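Local coordinates for protein putative nucleotidyltransferase (Sulfolobus solfataricus P2, PDB 2RFF) that probably acts as a nucleotidyltransferase, transferring a nucleotidyl group to an acceptor that is not established, at residues Leu33-Arg44 and Val95-Glu105. Residues are numbered along the deposited sequence; the frame is centred on the assembly and turned at random. Where two conformers were deposited one is given.
Sequences LEEVYIFGSRAR and VKDKVLFWKRE. With EDO (1,2-ethanediol), chain B.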
# COMPACT_ATOMS: atom_id res chain seq x y z
N LEU A 33 4.81 6.57 10.39
CA LEU A 33 4.03 5.67 9.51
C LEU A 33 3.25 4.76 10.46
O LEU A 33 3.84 4.10 11.31
CB LEU A 33 4.89 4.82 8.59
CG LEU A 33 4.01 3.98 7.63
CD1 LEU A 33 3.41 4.82 6.53
CD2 LEU A 33 4.86 2.90 7.04
N GLU A 34 1.93 4.75 10.31
CA GLU A 34 1.05 4.02 11.23
C GLU A 34 0.36 2.82 10.62
O GLU A 34 0.20 1.79 11.28
CB GLU A 34 0.05 4.98 11.90
CG GLU A 34 -0.98 4.35 12.78
CD GLU A 34 -0.41 3.47 13.90
OE1 GLU A 34 0.75 3.64 14.31
OE2 GLU A 34 -1.18 2.61 14.41
N GLU A 35 -0.12 2.97 9.40
CA GLU A 35 -0.85 1.92 8.70
C GLU A 35 -0.53 2.00 7.22
O GLU A 35 -0.23 3.08 6.71
CB GLU A 35 -2.38 2.06 8.85
CG GLU A 35 -2.90 1.78 10.25
CD GLU A 35 -4.33 2.18 10.53
OE1 GLU A 35 -5.06 2.70 9.67
OE2 GLU A 35 -4.73 1.91 11.67
N VAL A 36 -0.61 0.84 6.58
CA VAL A 36 -0.55 0.77 5.13
C VAL A 36 -1.71 -0.10 4.67
O VAL A 36 -1.97 -1.16 5.25
CB VAL A 36 0.78 0.23 4.59
CG1 VAL A 36 0.81 0.03 3.03
CG2 VAL A 36 1.91 1.13 5.01
N TYR A 37 -2.36 0.34 3.61
CA TYR A 37 -3.43 -0.42 2.99
C TYR A 37 -3.06 -0.71 1.52
O TYR A 37 -2.32 0.06 0.87
CB TYR A 37 -4.75 0.35 3.04
CG TYR A 37 -5.30 0.60 4.42
CD1 TYR A 37 -4.81 1.64 5.20
CD2 TYR A 37 -6.31 -0.21 4.95
CE1 TYR A 37 -5.37 1.91 6.49
CE2 TYR A 37 -6.84 0.04 6.22
CZ TYR A 37 -6.31 1.08 6.99
OH TYR A 37 -6.78 1.39 8.23
N ILE A 38 -3.61 -1.82 1.02
CA ILE A 38 -3.68 -2.07 -0.40
C ILE A 38 -5.08 -1.59 -0.83
O ILE A 38 -6.09 -1.86 -0.15
CB ILE A 38 -3.50 -3.56 -0.77
CG1 ILE A 38 -2.20 -4.09 -0.17
CG2 ILE A 38 -3.57 -3.73 -2.30
CD1 ILE A 38 -0.95 -3.26 -0.45
N PHE A 39 -5.15 -0.78 -1.88
CA PHE A 39 -6.40 -0.36 -2.47
C PHE A 39 -6.40 -0.75 -3.94
O PHE A 39 -5.49 -1.44 -4.41
CB PHE A 39 -6.71 1.13 -2.21
CG PHE A 39 -5.81 2.13 -2.93
CD1 PHE A 39 -4.59 2.51 -2.41
CD2 PHE A 39 -6.26 2.78 -4.07
CE1 PHE A 39 -3.78 3.46 -3.07
CE2 PHE A 39 -5.48 3.75 -4.71
CZ PHE A 39 -4.24 4.09 -4.22
N GLY A 40 -7.47 -0.39 -4.63
CA GLY A 40 -7.58 -0.68 -6.04
C GLY A 40 -7.93 -2.12 -6.34
O GLY A 40 -8.38 -2.85 -5.47
N SER A 41 -7.68 -2.54 -7.57
CA SER A 41 -8.16 -3.86 -8.05
C SER A 41 -7.58 -5.04 -7.32
O SER A 41 -8.27 -6.06 -7.20
CB SER A 41 -7.96 -4.02 -9.55
OG SER A 41 -6.61 -3.98 -9.88
N ARG A 42 -6.33 -4.93 -6.84
CA ARG A 42 -5.72 -6.03 -6.07
C ARG A 42 -6.30 -6.17 -4.66
O ARG A 42 -6.14 -7.20 -4.05
CB ARG A 42 -4.19 -5.98 -6.08
CG ARG A 42 -3.60 -6.27 -7.48
CD ARG A 42 -2.09 -6.31 -7.51
NE ARG A 42 -1.60 -6.58 -8.86
CZ ARG A 42 -1.60 -7.78 -9.44
NH1 ARG A 42 -1.98 -8.88 -8.83
NH2 ARG A 42 -1.17 -7.89 -10.68
N ALA A 43 -6.95 -5.12 -4.16
CA ALA A 43 -7.72 -5.23 -2.91
C ALA A 43 -9.13 -5.74 -3.18
O ALA A 43 -9.64 -6.57 -2.43
CB ALA A 43 -7.82 -3.89 -2.20
N ARG A 44 -9.76 -5.25 -4.25
CA ARG A 44 -11.16 -5.60 -4.56
C ARG A 44 -11.35 -7.01 -5.09
O ARG A 44 -12.31 -7.69 -4.75
CB ARG A 44 -11.74 -4.63 -5.57
CG ARG A 44 -11.71 -3.16 -5.17
CD ARG A 44 -12.38 -2.30 -6.20
NE ARG A 44 -11.77 -2.31 -7.55
CZ ARG A 44 -11.00 -1.36 -8.09
NH1 ARG A 44 -10.72 -0.24 -7.45
NH2 ARG A 44 -10.55 -1.49 -9.32
N VAL A 95 -10.28 6.76 1.02
CA VAL A 95 -10.06 5.61 0.17
C VAL A 95 -10.96 4.53 0.74
O VAL A 95 -10.71 4.05 1.84
CB VAL A 95 -8.61 5.19 0.17
CG1 VAL A 95 -8.40 3.95 -0.73
CG2 VAL A 95 -7.72 6.35 -0.30
N LYS A 96 -11.96 4.16 -0.04
CA LYS A 96 -12.88 3.11 0.28
C LYS A 96 -12.31 1.83 -0.34
O LYS A 96 -11.33 1.84 -1.10
CB LYS A 96 -14.27 3.40 -0.32
CG LYS A 96 -14.80 4.86 -0.20
CD LYS A 96 -14.77 5.45 1.21
N ASP A 97 -12.92 0.72 -0.01
CA ASP A 97 -12.50 -0.51 -0.63
C ASP A 97 -10.98 -0.58 -0.55
O ASP A 97 -10.25 -0.23 -1.50
CB ASP A 97 -13.01 -0.55 -2.07
CG ASP A 97 -14.54 -0.49 -2.16
OD1 ASP A 97 -15.20 -0.25 -1.11
OD2 ASP A 97 -15.08 -0.72 -3.26
N LYS A 98 -10.53 -0.93 0.64
CA LYS A 98 -9.11 -1.19 0.93
C LYS A 98 -8.92 -2.30 1.94
O LYS A 98 -9.82 -2.61 2.72
CB LYS A 98 -8.44 0.10 1.37
CG LYS A 98 -9.03 0.79 2.60
CD LYS A 98 -8.30 2.10 2.86
CE LYS A 98 -8.67 2.71 4.23
NZ LYS A 98 -10.10 3.00 4.31
N VAL A 99 -7.72 -2.88 1.91
CA VAL A 99 -7.31 -4.00 2.75
C VAL A 99 -6.14 -3.57 3.63
O VAL A 99 -5.19 -3.01 3.13
CB VAL A 99 -6.84 -5.19 1.88
CG1 VAL A 99 -6.09 -6.24 2.73
CG2 VAL A 99 -8.03 -5.78 1.16
N LEU A 100 -6.24 -3.80 4.95
CA LEU A 100 -5.15 -3.50 5.86
C LEU A 100 -3.98 -4.47 5.58
O LEU A 100 -4.09 -5.69 5.63
CB LEU A 100 -5.62 -3.54 7.32
CG LEU A 100 -4.58 -3.11 8.36
CD1 LEU A 100 -4.32 -1.62 8.33
CD2 LEU A 100 -5.05 -3.52 9.77
N PHE A 101 -2.84 -3.87 5.30
CA PHE A 101 -1.65 -4.60 4.90
C PHE A 101 -0.65 -4.64 6.04
O PHE A 101 0.02 -5.65 6.23
CB PHE A 101 -1.05 -3.90 3.67
CG PHE A 101 0.11 -4.63 3.02
CD1 PHE A 101 -0.12 -5.85 2.38
CD2 PHE A 101 1.38 -4.05 2.97
CE1 PHE A 101 0.92 -6.49 1.74
CE2 PHE A 101 2.44 -4.71 2.33
CZ PHE A 101 2.22 -5.94 1.74
N TRP A 102 -0.51 -3.52 6.75
CA TRP A 102 0.45 -3.37 7.80
C TRP A 102 -0.06 -2.31 8.76
O TRP A 102 -0.78 -1.36 8.38
CB TRP A 102 1.80 -2.96 7.18
CG TRP A 102 2.93 -2.65 8.14
CD1 TRP A 102 3.90 -3.51 8.57
CD2 TRP A 102 3.17 -1.41 8.81
NE1 TRP A 102 4.76 -2.87 9.43
CE2 TRP A 102 4.32 -1.59 9.62
CE3 TRP A 102 2.52 -0.16 8.81
CZ2 TRP A 102 4.85 -0.54 10.41
CZ3 TRP A 102 3.03 0.87 9.62
CH2 TRP A 102 4.19 0.67 10.40
N LYS A 103 0.30 -2.50 10.02
CA LYS A 103 0.00 -1.52 11.07
C LYS A 103 1.17 -1.58 12.05
O LYS A 103 1.66 -2.65 12.36
CB LYS A 103 -1.33 -1.78 11.75
CG LYS A 103 -1.68 -0.75 12.81
CD LYS A 103 -3.10 -0.93 13.21
CE LYS A 103 -3.49 -0.05 14.37
NZ LYS A 103 -3.50 1.37 14.02
N ARG A 104 1.62 -0.43 12.53
CA ARG A 104 2.74 -0.42 13.45
C ARG A 104 2.59 -1.44 14.60
O ARG A 104 3.54 -2.21 14.83
CB ARG A 104 2.99 1.00 13.98
CG ARG A 104 4.15 1.16 14.94
CD ARG A 104 5.48 1.03 14.27
NE ARG A 104 5.75 2.11 13.32
CZ ARG A 104 6.79 2.15 12.46
NH1 ARG A 104 7.65 1.16 12.39
NH2 ARG A 104 6.92 3.18 11.65
N GLU A 105 1.42 -1.49 15.23
CA GLU A 105 1.14 -2.36 16.39
C GLU A 105 0.81 -3.82 16.00
O GLU A 105 0.69 -4.67 16.88
CB GLU A 105 0.05 -1.77 17.27
CG GLU A 105 0.40 -0.38 17.83
CD GLU A 105 0.13 0.79 16.87
OE1 GLU A 105 -0.31 0.57 15.71
OE2 GLU A 105 0.33 1.95 17.32
C1 EDO B . 2.54 2.05 20.10
O1 EDO B . 1.30 2.66 19.71
C2 EDO B . 3.40 1.86 18.85
O2 EDO B . 3.99 3.08 18.39
O HOH W 1 3.81 4.50 14.15
O HOH W 2 -9.90 1.25 -3.82
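Val36 and Trp102 pair through their backbones where strands 33-39 and 98-103 run antiparallel. Val36 N donates to Trp102 O at 2.8 Å. Val36 O takes Phe101 N and Trp102 N, which marks a classic beta bulge. The face toward helix 6-29 is tightly packed. Ile38 CD1 lies over one face of the Phe101 ring. Leu33 CD2 packs on Trp102 CZ3 at 3.8 Å.

The face of Glu35, Tyr37, Lys98 and Lys103 is more polar. Lys98 CE sits over the centre of the Tyr37 ring, 3.7 Å from its centroid, and Leu100 CD1 covers the opposite face. Tyr37 OH bonds Glu35 OE1 at 2.6 Å; Lys92 bridges the same oxygen. An alanine at Tyr37 would probably open a gap between Lys98 and Leu100 and cost Glu35 OE1 its hydroxyl partner, with Lys92 and Lys103 still holding the carboxylate. Lys103 NZ, its chain bent at the end (chi4 68°), reaches the anti lone pairs of Glu34 OE2 and Glu35 OE2, each at 2.7 Å.

The ends are looser. A water joins Gly40 N to Asp97 O, and exposed Glu105 OE2 accepts a hydrogen bond from O1 of an ethanediol, probably from crystallisation. Central antiparallel pairing and helix-backed sheet are consistent with the nucleotidyltransferase fold.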